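Local coordinates for protein RhCC (Rhodococcus jostii, PDB 4U5R) that probably acts as a cofactor-independent oxygenase of the tautomerase superfamily, working as a trimer and binding magnesium, at residues Ile5-Glu9 against Asn10-Pro14; Glu18-Ser21 against Glu22-Ser26; Met51-Gly55 against Lys56-Asn60; Arg71-Thr75 against Ala76-Ala80; Glu107-Met110 against Asp111-Arg114. The protein carries 1 engineered substitution. One frame throughout, in Å; residues are numbered along the deposited sequence.

Contact 1: Ile5-Glu9 against Asn10-Pro14; sequences IFTPE and NAFTP
A type II beta turn from Pro8 to Ala11 ends strand 2-8 and starts the chain toward helix 14-32, within the beta-alpha-beta unit of a tautomerase-superfamily fold. Its closing bond runs from Ala11 N to Pro8 O, 3.1 Å, and is moderately bent, with an N-H...O angle of 148°. The backbone evidence for the turn type is the positive phi of Asn10, 66°, at the third position. Pro8 O is gripped twice, because Thr7 OG1 also donates to it at 2.9 Å. The two donors come from opposite faces of the carbonyl plane, each well above it and neither on a lone pair. The Thr7 torsion explains both of its roles: with chi1 at 72°, OG1 sits between N and the carbonyl carbon, where it can reach the next residue's oxygen, while CG2 is turned to Phe12. That methyl lies 3.7 Å from Phe12 CE2 and meets the ring obliquely. Ala11 CB packs back on the strand end, 4.0 Å from Thr7 CB. The Phe12 ring is buried and goes on to pack against Leu20 of the helix and Phe43 of strand 40-46. Asn10 N is bonded to Asp45 OD2, which ties the turn to the C-terminal end of strand 40-46, and Thr13 N-caps helix 14-32 through Asp16 N. One water joins the exposed side chains of Glu9 and Asn10, donating to Glu9 OE2 at 2.8 Å and to Asn10 OD1 at 3.1 Å.

Contact 2: Glu18-Ser21 against Glu22-Ser26; sequences EQLS and EAITS
Ile24 packs back on Leu20, one turn earlier in helix 14-32. Its CB stands 3.6 Å from Leu20 O; CG1, beside the backbone N at chi1 -70°, comes to 3.3 Å of that same Leu20 O. CD1 ends the chain against a methyl, 3.9 Å from Leu20 CD1, the two side chains crossing at a slant. Leu20 O also takes the backbone bond from Ile24 N at 3.0 Å, which is nearly straight at 162°, so the isoleucine stem lies beside a carbonyl already bonded. Ser21 O is held by two donors of Thr25: the backbone N at 2.9 Å and OG1 at 2.7 Å, arriving from opposite faces of the carbonyl plane. The buried threonine hydroxyl is thereby satisfied within the helix. Beyond the segments Ile24 meets Trp3 and Val41, and the polar ends turn elsewhere: Glu22 to Arg36, Glu18 to Lys56 of the third subunit, and Ser21 OG to Lys17 O. The pattern is that of a regular alpha helix with consecutive i to i+4 backbone bonds, packed on the sheet of a beta-alpha-beta unit by Leu20 and Ile24, while Ser21 and Thr25 also meet the third subunit.

Contact 3: Met51-Gly55 against Lys56-Asn60; sequences MYVGG and KANNN
Tyr52 and Ala57 face each other as the non-hydrogen-bonded pair of a beta hairpin with a two-residue loop, Gly54-Gly55, closed by a type I' turn from Val53 to Lys56. The backbone bonds define the register. Val53 N gives to Lys56 O at 2.9 Å and Lys56 N returns a bond to Val53 O at 3.1 Å. Farther out Asn58 N donates to Met51 O, 2.8 Å with an angle of 172°. Gly54 and Gly55 take the turn with positive phi, and at Gly55 a CB would also press on the preceding carbonyl oxygen.

Apolar contacts follow. Ala57 CB lies over one face of the Tyr52 ring, 4.0 Å from its centroid and 26° off the normal, a CH-pi contact. With CG beside the backbone N (chi1 -75°) the ring lies over Ala57. Were Tyr52 replaced by an alanine, the Ala57 methyl would probably lose its ring surface and a gap would be likely to open beside Phe43 of the second subunit. On the Val53 side of the hairpin, Val53 CG2 touches Asn58 CB at 3.9 Å.

Among side-chain polar links, Asn58 OD1 accepts from Asn60 N at 2.7 Å, an Asx turn. A water bridges Met51 N and Asn59 OD1.

The hairpin follows strand 40-46 and leads into strand 61-68, whose Phe61 packs on Met51 and Val53. Its Met51-Val53 edge pairs antiparallel with a strand of the second subunit, continuing the sheet across the interface, while Gly54 O accepts from Arg36 of that subunit.

Contact 4: Arg71-Thr75 against Ala76-Ala80; sequences RQMET and AEVRA
Two torsions bring the groups of Thr75 and Arg79 to their partners. Thr75 OG1 lies between the backbone N and the carbonyl carbon (chi1 64°), which aims it at the first turn of helix 76-90, and the bend of Arg79 at chi3, 80°, folds the guanidinium back toward the preceding loop. OG1 accepts from Val78 N at 3.2 Å, the N-cap bond, and lies tightly against Val78 CG2 at 3.1 Å. Thr75 O, meanwhile, takes the first full helical bond, from Arg79 N at 3.0 Å.

Arg79 NH1 donates to Met73 O at 2.9 Å with an angle of 151°; the bond lies in the carbonyl plane and close to the guanidinium plane, so both flat groups meet edge on. Nearer the backbone the aliphatic stem packs, Met73 CB to Arg79 CG at 3.6 Å, and Met73 CG reaches Val78 CG1 at 4.0 Å. Arg79 NE makes a salt bridge to Asp111 of the second subunit, while Glu107 offers NH1 a long, weak ion pair. A leucine here has no donor for Met73 O, so the loop before the helix would probably be held less firmly and Asp111 of the second subunit left without its charged mate.

The contact joins the loop after strand 61-68 to the first turn of helix 76-90. Arg79 lies about 9 Å, side chain to side chain, from Ala106 near the end of strand 100-107, an engineered alanine at a magnesium-binding position; no metal is bound to this chain.

Contact 5: Glu107-Met110 against Asp111-Arg114; sequences ETPM and DLWR
Pro109 and Met110 carry this contact with Asp111-Trp113, at the end of a short run leaving strand 100-107. Glu107 comes first, its OE2 accepting from Met73 N and so fastening the strand end to the loop before helix 76-90. After Thr108, Pro109 opens a type I turn: its O accepts from Leu112 N at 3.1 Å, nearly straight at 163°. The proline ring is flanked by two side chains. Leu112 CD1 rests 4.0 Å from Pro109 CG, and Asp111 OD1 comes to 3.4 Å of Pro109 CB, brought back over the turn by a chi1 of 62° that sets Asp111 CG between its backbone N and carbonyl carbon.

Met110 is the first of the two central turn residues. Its O lies at the edge of the Trp113 indole, in the ring plane, 3.7 Å from Trp113 CE3. One water donates to Met110 O at 2.6 Å and to Trp113 O at 2.8 Å, bridging the carbonyls of Met110 and Trp113. Trp113 O is gripped again by Arg114 NH1 at 3.0 Å, in the guanidinium plane of that arginine. Two side chains find their strong polar partners on the third subunit: Asp111 in a salt bridge to its Arg79, and Trp113 NE1 in a bond to its Glu102, which probably helps fix the indole's rotation.

The arrangement is a type I turn that redirects the chain from strand 100-107 into strand 113-115, whose Trp113 and Arg114 pair antiparallel with a strand of the third subunit, so that the sheet continues across this subunit interface.

How the contacts relate
From the N terminus the five contacts follow in series; none nests in or crosses another, and each closes a local turn or helical step. Contact 1 turns strand 2-8 toward helix 14-32, and contact 2 lies on that helix; they meet through Ile5 CD1 and Ile24 CD1, 3.9 Å apart, packing helix on strand. Contact 3, the hairpin between strands 40-46 and 61-68, returns to contact 1, where Pro8 packs beside Asn59 and Asn60. Contact 4 starts helix 76-90 and contact 5 leaves strand 100-107; Glu107 OE2, probably bonded to Met73 N, connects them. This second pair sits across the chain's centre from contact 1, their nearest atoms at least about 14 Å away.

Contact 1: Ile5-Glu9 against Asn10-Pro14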
# COMPACT_ATOMS: atom_id res chain seq x y z
N ILE B 5 -8.73 -1.64 -6.46
CA ILE B 5 -9.82 -2.60 -6.38
C ILE B 5 -9.39 -3.92 -7.00
O ILE B 5 -9.16 -4.02 -8.20
CB ILE B 5 -11.09 -2.04 -7.06
CG1 ILE B 5 -11.47 -0.70 -6.40
CG2 ILE B 5 -12.24 -3.03 -6.98
CD1 ILE B 5 -12.70 -0.03 -6.95
N PHE B 6 -9.22 -4.92 -6.14
CA PHE B 6 -8.79 -6.25 -6.54
C PHE B 6 -10.01 -7.13 -6.74
O PHE B 6 -10.75 -7.37 -5.80
CB PHE B 6 -7.90 -6.87 -5.46
CG PHE B 6 -6.62 -6.11 -5.21
CD1 PHE B 6 -5.48 -6.42 -5.93
CD2 PHE B 6 -6.55 -5.14 -4.22
CE1 PHE B 6 -4.29 -5.75 -5.69
CE2 PHE B 6 -5.37 -4.47 -3.97
CZ PHE B 6 -4.24 -4.77 -4.71
N THR B 7 -10.22 -7.60 -7.97
CA THR B 7 -11.43 -8.37 -8.33
C THR B 7 -11.12 -9.74 -8.92
O THR B 7 -10.04 -9.95 -9.47
CB THR B 7 -12.28 -7.64 -9.38
OG1 THR B 7 -11.62 -7.70 -10.65
CG2 THR B 7 -12.51 -6.19 -9.00
N PRO B 8 -12.08 -10.68 -8.83
CA PRO B 8 -11.99 -11.87 -9.68
C PRO B 8 -11.77 -11.44 -11.11
O PRO B 8 -12.35 -10.42 -11.51
CB PRO B 8 -13.35 -12.54 -9.51
CG PRO B 8 -13.82 -12.10 -8.18
CD PRO B 8 -13.29 -10.70 -7.98
N GLU B 9 -10.95 -12.17 -11.85
CA GLU B 9 -10.70 -11.87 -13.26
C GLU B 9 -12.00 -11.64 -14.00
O GLU B 9 -12.94 -12.40 -13.85
CB GLU B 9 -9.94 -13.00 -13.94
CG GLU B 9 -8.45 -12.79 -14.06
CD GLU B 9 -7.85 -13.74 -15.07
OE1 GLU B 9 -8.06 -14.96 -14.93
OE2 GLU B 9 -7.18 -13.26 -16.02
N ASN B 10 -12.04 -10.57 -14.79
CA ASN B 10 -13.15 -10.27 -15.70
C ASN B 10 -14.49 -9.97 -15.00
O ASN B 10 -15.54 -9.97 -15.64
CB ASN B 10 -13.32 -11.43 -16.70
CG ASN B 10 -12.01 -11.82 -17.38
OD1 ASN B 10 -11.63 -12.99 -17.40
ND2 ASN B 10 -11.30 -10.83 -17.92
N ALA B 11 -14.45 -9.65 -13.71
CA ALA B 11 -15.66 -9.29 -12.98
C ALA B 11 -16.34 -8.07 -13.58
O ALA B 11 -17.58 -8.01 -13.66
CB ALA B 11 -15.35 -9.04 -11.50
N PHE B 12 -15.54 -7.07 -13.97
CA PHE B 12 -16.05 -5.81 -14.48
C PHE B 12 -15.72 -5.57 -15.95
O PHE B 12 -14.58 -5.78 -16.38
CB PHE B 12 -15.50 -4.64 -13.67
CG PHE B 12 -15.94 -4.64 -12.23
CD1 PHE B 12 -17.20 -5.07 -11.87
CD2 PHE B 12 -15.09 -4.16 -11.25
CE1 PHE B 12 -17.60 -5.04 -10.54
CE2 PHE B 12 -15.48 -4.14 -9.92
CZ PHE B 12 -16.73 -4.58 -9.57
N THR B 13 -16.71 -5.08 -16.69
CA THR B 13 -16.51 -4.63 -18.06
C THR B 13 -15.85 -3.26 -18.06
O THR B 13 -15.83 -2.59 -17.03
CB THR B 13 -17.84 -4.53 -18.83
OG1 THR B 13 -18.66 -3.53 -18.22
CG2 THR B 13 -18.57 -5.87 -18.84
N PRO B 14 -15.32 -2.82 -19.21
CA PRO B 14 -14.80 -1.45 -19.25
C PRO B 14 -15.86 -0.41 -18.86
O PRO B 14 -15.57 0.55 -18.13
CB PRO B 14 -14.37 -1.28 -20.71
CG PRO B 14 -14.03 -2.66 -21.15
CD PRO B 14 -14.99 -3.57 -20.44
O HOH W 1 -8.72 -13.19 -18.40

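Contact 2: Glu18-Ser21 against Glu22-Ser26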
# COMPACT_ATOMS: atom_id res chain seq x y z
N GLU B 18 -15.72 2.34 -15.73
CA GLU B 18 -16.03 3.75 -15.92
C GLU B 18 -17.12 4.22 -14.95
O GLU B 18 -16.95 5.22 -14.24
CB GLU B 18 -16.45 4.00 -17.36
CG GLU B 18 -16.60 5.46 -17.72
CD GLU B 18 -16.74 5.65 -19.21
OE1 GLU B 18 -17.65 5.03 -19.80
OE2 GLU B 18 -15.93 6.40 -19.79
N GLN B 19 -18.22 3.48 -14.90
CA GLN B 19 -19.33 3.82 -14.01
C GLN B 19 -18.94 3.80 -12.54
O GLN B 19 -19.29 4.73 -11.81
CB GLN B 19 -20.50 2.86 -14.26
CG GLN B 19 -21.13 3.03 -15.64
CD GLN B 19 -22.21 2.01 -15.95
OE1 GLN B 19 -22.83 1.45 -15.04
NE2 GLN B 19 -22.45 1.76 -17.23
N LEU B 20 -18.22 2.77 -12.10
CA LEU B 20 -17.82 2.69 -10.70
C LEU B 20 -16.76 3.75 -10.32
O LEU B 20 -16.87 4.37 -9.26
CB LEU B 20 -17.30 1.28 -10.38
CG LEU B 20 -16.75 1.05 -8.97
CD1 LEU B 20 -17.71 1.54 -7.88
CD2 LEU B 20 -16.44 -0.42 -8.79
N SER B 21 -15.78 3.99 -11.20
CA SER B 21 -14.79 5.03 -10.92
C SER B 21 -15.43 6.42 -10.94
O SER B 21 -15.02 7.31 -10.19
CB SER B 21 -13.62 4.97 -11.92
OG SER B 21 -14.03 5.18 -13.26
N GLU B 22 -16.46 6.60 -11.77
CA GLU B 22 -17.22 7.84 -11.76
C GLU B 22 -17.95 8.03 -10.42
O GLU B 22 -17.95 9.13 -9.84
CB GLU B 22 -18.22 7.85 -12.93
CG GLU B 22 -19.22 8.97 -12.88
CD GLU B 22 -18.56 10.33 -13.00
OE1 GLU B 22 -17.45 10.41 -13.56
OE2 GLU B 22 -19.16 11.32 -12.52
N ALA B 23 -18.54 6.96 -9.90
CA ALA B 23 -19.23 7.04 -8.62
C ALA B 23 -18.29 7.36 -7.48
O ALA B 23 -18.60 8.17 -6.60
CB ALA B 23 -19.98 5.74 -8.34
N ILE B 24 -17.12 6.73 -7.50
CA ILE B 24 -16.09 6.96 -6.50
C ILE B 24 -15.58 8.41 -6.59
O ILE B 24 -15.50 9.10 -5.57
CB ILE B 24 -14.93 5.97 -6.67
CG1 ILE B 24 -15.39 4.57 -6.27
CG2 ILE B 24 -13.72 6.40 -5.85
CD1 ILE B 24 -14.48 3.47 -6.74
N THR B 25 -15.32 8.87 -7.81
CA THR B 25 -14.93 10.26 -8.05
C THR B 25 -15.99 11.23 -7.51
O THR B 25 -15.65 12.24 -6.90
CB THR B 25 -14.72 10.52 -9.55
OG1 THR B 25 -13.66 9.68 -10.02
CG2 THR B 25 -14.37 11.99 -9.83
N SER B 26 -17.26 10.90 -7.72
CA SER B 26 -18.34 11.80 -7.25
C SER B 26 -18.32 12.03 -5.72
O SER B 26 -18.69 13.11 -5.26
CB SER B 26 -19.70 11.26 -7.69
OG SER B 26 -20.13 10.19 -6.86

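Contact 3: Met51-Gly55 against Lys56-Asn60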
# COMPACT_ATOMS: atom_id res chain seq x y z
N MET B 51 -6.29 -15.18 -4.61
CA MET B 51 -6.80 -14.45 -3.45
C MET B 51 -7.24 -15.47 -2.41
O MET B 51 -8.20 -16.20 -2.64
CB MET B 51 -7.99 -13.55 -3.82
CG MET B 51 -7.74 -12.53 -4.94
SD MET B 51 -9.15 -11.45 -5.32
CE MET B 51 -9.07 -10.25 -3.99
N TYR B 52 -6.52 -15.51 -1.29
CA TYR B 52 -6.79 -16.49 -0.24
C TYR B 52 -7.36 -15.81 0.99
O TYR B 52 -6.73 -14.93 1.57
CB TYR B 52 -5.52 -17.29 0.09
CG TYR B 52 -5.22 -18.30 -0.98
CD1 TYR B 52 -4.74 -17.89 -2.22
CD2 TYR B 52 -5.48 -19.65 -0.79
CE1 TYR B 52 -4.51 -18.79 -3.23
CE2 TYR B 52 -5.25 -20.57 -1.81
CZ TYR B 52 -4.76 -20.12 -3.02
OH TYR B 52 -4.52 -21.01 -4.05
N VAL B 53 -8.57 -16.23 1.38
CA VAL B 53 -9.28 -15.64 2.49
C VAL B 53 -9.45 -16.72 3.55
O VAL B 53 -10.01 -17.78 3.26
CB VAL B 53 -10.66 -15.09 2.05
CG1 VAL B 53 -11.46 -14.60 3.27
CG2 VAL B 53 -10.49 -13.98 1.01
N GLY B 54 -8.93 -16.48 4.75
CA GLY B 54 -8.99 -17.48 5.81
C GLY B 54 -8.30 -18.78 5.42
O GLY B 54 -8.69 -19.86 5.86
N GLY B 55 -7.29 -18.68 4.57
CA GLY B 55 -6.49 -19.84 4.21
C GLY B 55 -7.08 -20.67 3.08
O GLY B 55 -6.62 -21.78 2.83
N LYS B 56 -8.12 -20.16 2.44
CA LYS B 56 -8.75 -20.89 1.34
C LYS B 56 -8.94 -19.96 0.16
O LYS B 56 -9.30 -18.80 0.34
CB LYS B 56 -10.10 -21.48 1.78
CG LYS B 56 -10.01 -22.46 2.95
CD LYS B 56 -11.37 -23.00 3.36
CE LYS B 56 -11.27 -23.85 4.63
NZ LYS B 56 -12.59 -24.42 5.06
N ALA B 57 -8.72 -20.48 -1.04
CA ALA B 57 -8.87 -19.68 -2.26
C ALA B 57 -10.31 -19.19 -2.37
O ALA B 57 -11.25 -19.97 -2.29
CB ALA B 57 -8.50 -20.50 -3.49
N ASN B 58 -10.48 -17.88 -2.49
CA ASN B 58 -11.81 -17.32 -2.69
C ASN B 58 -11.81 -16.56 -4.00
O ASN B 58 -11.13 -15.53 -4.14
CB ASN B 58 -12.21 -16.41 -1.52
CG ASN B 58 -13.67 -15.94 -1.59
OD1 ASN B 58 -14.26 -15.86 -2.67
ND2 ASN B 58 -14.25 -15.61 -0.44
N ASN B 59 -12.58 -17.07 -4.96
CA ASN B 59 -12.65 -16.46 -6.27
C ASN B 59 -13.93 -15.63 -6.43
O ASN B 59 -14.34 -15.30 -7.55
CB ASN B 59 -12.51 -17.55 -7.34
CG ASN B 59 -11.29 -18.46 -7.12
OD1 ASN B 59 -10.17 -17.99 -6.93
ND2 ASN B 59 -11.51 -19.78 -7.11
N ASN B 60 -14.55 -15.26 -5.31
CA ASN B 60 -15.74 -14.42 -5.32
C ASN B 60 -15.55 -13.24 -4.35
O ASN B 60 -16.49 -12.74 -3.74
CB ASN B 60 -16.98 -15.25 -4.96
CG ASN B 60 -18.29 -14.51 -5.22
OD1 ASN B 60 -18.49 -13.95 -6.30
ND2 ASN B 60 -19.16 -14.48 -4.22
O HOH W 2 -8.37 -16.07 -6.37

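Contact 4: Arg71-Thr75 against Ala76-Ala80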
# COMPACT_ATOMS: atom_id res chain seq x y z
N ARG B 71 -6.71 15.30 1.88
CA ARG B 71 -7.41 15.76 3.08
C ARG B 71 -7.23 14.79 4.24
O ARG B 71 -7.06 13.59 4.04
CB ARG B 71 -8.91 15.94 2.80
CG ARG B 71 -9.27 16.91 1.68
CD ARG B 71 -9.15 18.37 2.12
NE ARG B 71 -9.92 19.27 1.26
CZ ARG B 71 -9.48 19.77 0.11
NH1 ARG B 71 -8.27 19.44 -0.33
NH2 ARG B 71 -10.25 20.58 -0.60
N GLN B 72 -7.27 15.33 5.46
CA GLN B 72 -7.40 14.51 6.65
C GLN B 72 -8.85 14.53 7.11
O GLN B 72 -9.55 15.52 6.91
CB GLN B 72 -6.49 15.01 7.78
CG GLN B 72 -5.13 14.36 7.84
CD GLN B 72 -4.38 14.71 9.12
OE1 GLN B 72 -4.46 15.84 9.61
NE2 GLN B 72 -3.67 13.73 9.67
N MET B 73 -9.29 13.43 7.71
CA MET B 73 -10.63 13.37 8.29
C MET B 73 -10.49 13.41 9.80
O MET B 73 -9.99 12.46 10.41
CB MET B 73 -11.36 12.12 7.83
CG MET B 73 -11.63 12.09 6.33
SD MET B 73 -12.38 10.55 5.76
CE MET B 73 -11.05 9.39 6.03
N GLU B 74 -10.93 14.52 10.41
CA GLU B 74 -10.55 14.83 11.78
C GLU B 74 -11.59 14.51 12.86
O GLU B 74 -11.31 14.70 14.04
CB GLU B 74 -10.18 16.31 11.87
CG GLU B 74 -9.01 16.71 10.99
CD GLU B 74 -8.56 18.14 11.24
OE1 GLU B 74 -8.68 18.61 12.38
OE2 GLU B 74 -8.07 18.78 10.28
N THR B 75 -12.77 14.04 12.48
CA THR B 75 -13.79 13.70 13.47
C THR B 75 -14.35 12.32 13.21
O THR B 75 -14.32 11.85 12.07
CB THR B 75 -14.97 14.70 13.49
OG1 THR B 75 -15.65 14.65 12.23
CG2 THR B 75 -14.48 16.12 13.75
N ALA B 76 -14.87 11.68 14.25
CA ALA B 76 -15.49 10.37 14.12
C ALA B 76 -16.64 10.41 13.12
O ALA B 76 -16.80 9.50 12.31
CB ALA B 76 -15.99 9.88 15.48
N GLU B 77 -17.43 11.49 13.17
CA GLU B 77 -18.61 11.64 12.32
C GLU B 77 -18.22 11.66 10.85
O GLU B 77 -18.81 10.94 10.05
CB GLU B 77 -19.36 12.93 12.69
CG GLU B 77 -20.80 12.99 12.19
CD GLU B 77 -20.95 13.73 10.88
OE1 GLU B 77 -19.93 13.97 10.20
OE2 GLU B 77 -22.09 14.07 10.51
N VAL B 78 -17.24 12.48 10.50
CA VAL B 78 -16.78 12.60 9.12
C VAL B 78 -16.18 11.29 8.62
O VAL B 78 -16.43 10.88 7.49
CB VAL B 78 -15.76 13.73 8.97
CG1 VAL B 78 -15.12 13.72 7.58
CG2 VAL B 78 -16.43 15.08 9.24
N ARG B 79 -15.38 10.65 9.48
CA ARG B 79 -14.77 9.36 9.15
C ARG B 79 -15.81 8.27 8.93
O ARG B 79 -15.71 7.50 7.97
CB ARG B 79 -13.79 8.96 10.26
CG ARG B 79 -12.60 9.89 10.34
CD ARG B 79 -11.81 9.74 11.64
NE ARG B 79 -10.91 8.60 11.63
CZ ARG B 79 -9.70 8.61 11.08
NH1 ARG B 79 -9.24 9.71 10.49
NH2 ARG B 79 -8.95 7.52 11.11
N ALA B 80 -16.82 8.21 9.79
CA ALA B 80 -17.91 7.24 9.60
C ALA B 80 -18.70 7.51 8.32
O ALA B 80 -19.09 6.58 7.62
CB ALA B 80 -18.84 7.24 10.81

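Contact 5: Glu107-Met110 against Asp111-Arg114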
# COMPACT_ATOMS: atom_id res chain seq x y z
N GLU B 107 -4.32 7.08 5.74
CA GLU B 107 -4.05 8.48 5.48
C GLU B 107 -2.53 8.63 5.41
O GLU B 107 -1.81 8.15 6.29
CB GLU B 107 -4.66 9.38 6.57
CG GLU B 107 -6.18 9.23 6.68
CD GLU B 107 -6.82 10.20 7.68
OE1 GLU B 107 -6.38 10.23 8.85
OE2 GLU B 107 -7.75 10.92 7.28
N THR B 108 -2.06 9.26 4.34
CA THR B 108 -0.63 9.43 4.08
C THR B 108 -0.32 10.93 3.99
O THR B 108 -1.24 11.74 3.80
CB THR B 108 -0.19 8.70 2.78
OG1 THR B 108 -0.73 9.36 1.63
CG2 THR B 108 -0.67 7.23 2.77
N PRO B 109 0.95 11.32 4.20
CA PRO B 109 1.30 12.74 4.33
C PRO B 109 1.04 13.59 3.08
O PRO B 109 1.57 13.31 2.00
CB PRO B 109 2.81 12.71 4.62
CG PRO B 109 3.06 11.38 5.19
CD PRO B 109 2.08 10.44 4.57
N MET B 110 0.26 14.65 3.25
CA MET B 110 -0.10 15.53 2.14
C MET B 110 1.10 16.16 1.44
O MET B 110 1.04 16.46 0.25
CB MET B 110 -1.05 16.63 2.63
CG MET B 110 -1.70 17.45 1.53
SD MET B 110 -2.86 18.65 2.21
CE MET B 110 -1.77 19.61 3.27
N ASP B 111 2.19 16.36 2.17
CA ASP B 111 3.35 17.06 1.61
C ASP B 111 4.31 16.12 0.90
O ASP B 111 5.34 16.55 0.38
CB ASP B 111 4.08 17.84 2.71
CG ASP B 111 4.63 16.94 3.83
OD1 ASP B 111 4.27 15.75 3.91
OD2 ASP B 111 5.42 17.46 4.64
N LEU B 112 3.98 14.83 0.84
CA LEU B 112 4.84 13.87 0.15
C LEU B 112 4.14 13.36 -1.10
O LEU B 112 4.05 12.16 -1.33
CB LEU B 112 5.23 12.71 1.07
CG LEU B 112 6.11 13.07 2.27
CD1 LEU B 112 6.46 11.83 3.08
CD2 LEU B 112 7.38 13.76 1.78
N TRP B 113 3.69 14.29 -1.92
CA TRP B 113 2.74 14.01 -2.98
C TRP B 113 2.92 15.02 -4.09
O TRP B 113 2.93 16.22 -3.84
CB TRP B 113 1.32 14.05 -2.40
CG TRP B 113 0.21 14.07 -3.40
CD1 TRP B 113 0.10 13.31 -4.55
CD2 TRP B 113 -0.97 14.88 -3.36
NE1 TRP B 113 -1.07 13.61 -5.20
CE2 TRP B 113 -1.74 14.57 -4.49
CE3 TRP B 113 -1.44 15.85 -2.46
CZ2 TRP B 113 -2.96 15.20 -4.76
CZ3 TRP B 113 -2.64 16.47 -2.73
CH2 TRP B 113 -3.39 16.14 -3.87
N ARG B 114 3.08 14.56 -5.32
CA ARG B 114 3.16 15.46 -6.46
C ARG B 114 2.27 14.89 -7.55
O ARG B 114 2.16 13.67 -7.69
CB ARG B 114 4.60 15.61 -6.97
CG ARG B 114 5.62 16.11 -5.93
CD ARG B 114 5.39 17.59 -5.65
NE ARG B 114 6.41 18.16 -4.77
CZ ARG B 114 6.29 18.28 -3.45
NH1 ARG B 114 5.20 17.84 -2.82
NH2 ARG B 114 7.28 18.83 -2.76
O HOH W 3 2.10 17.87 -1.67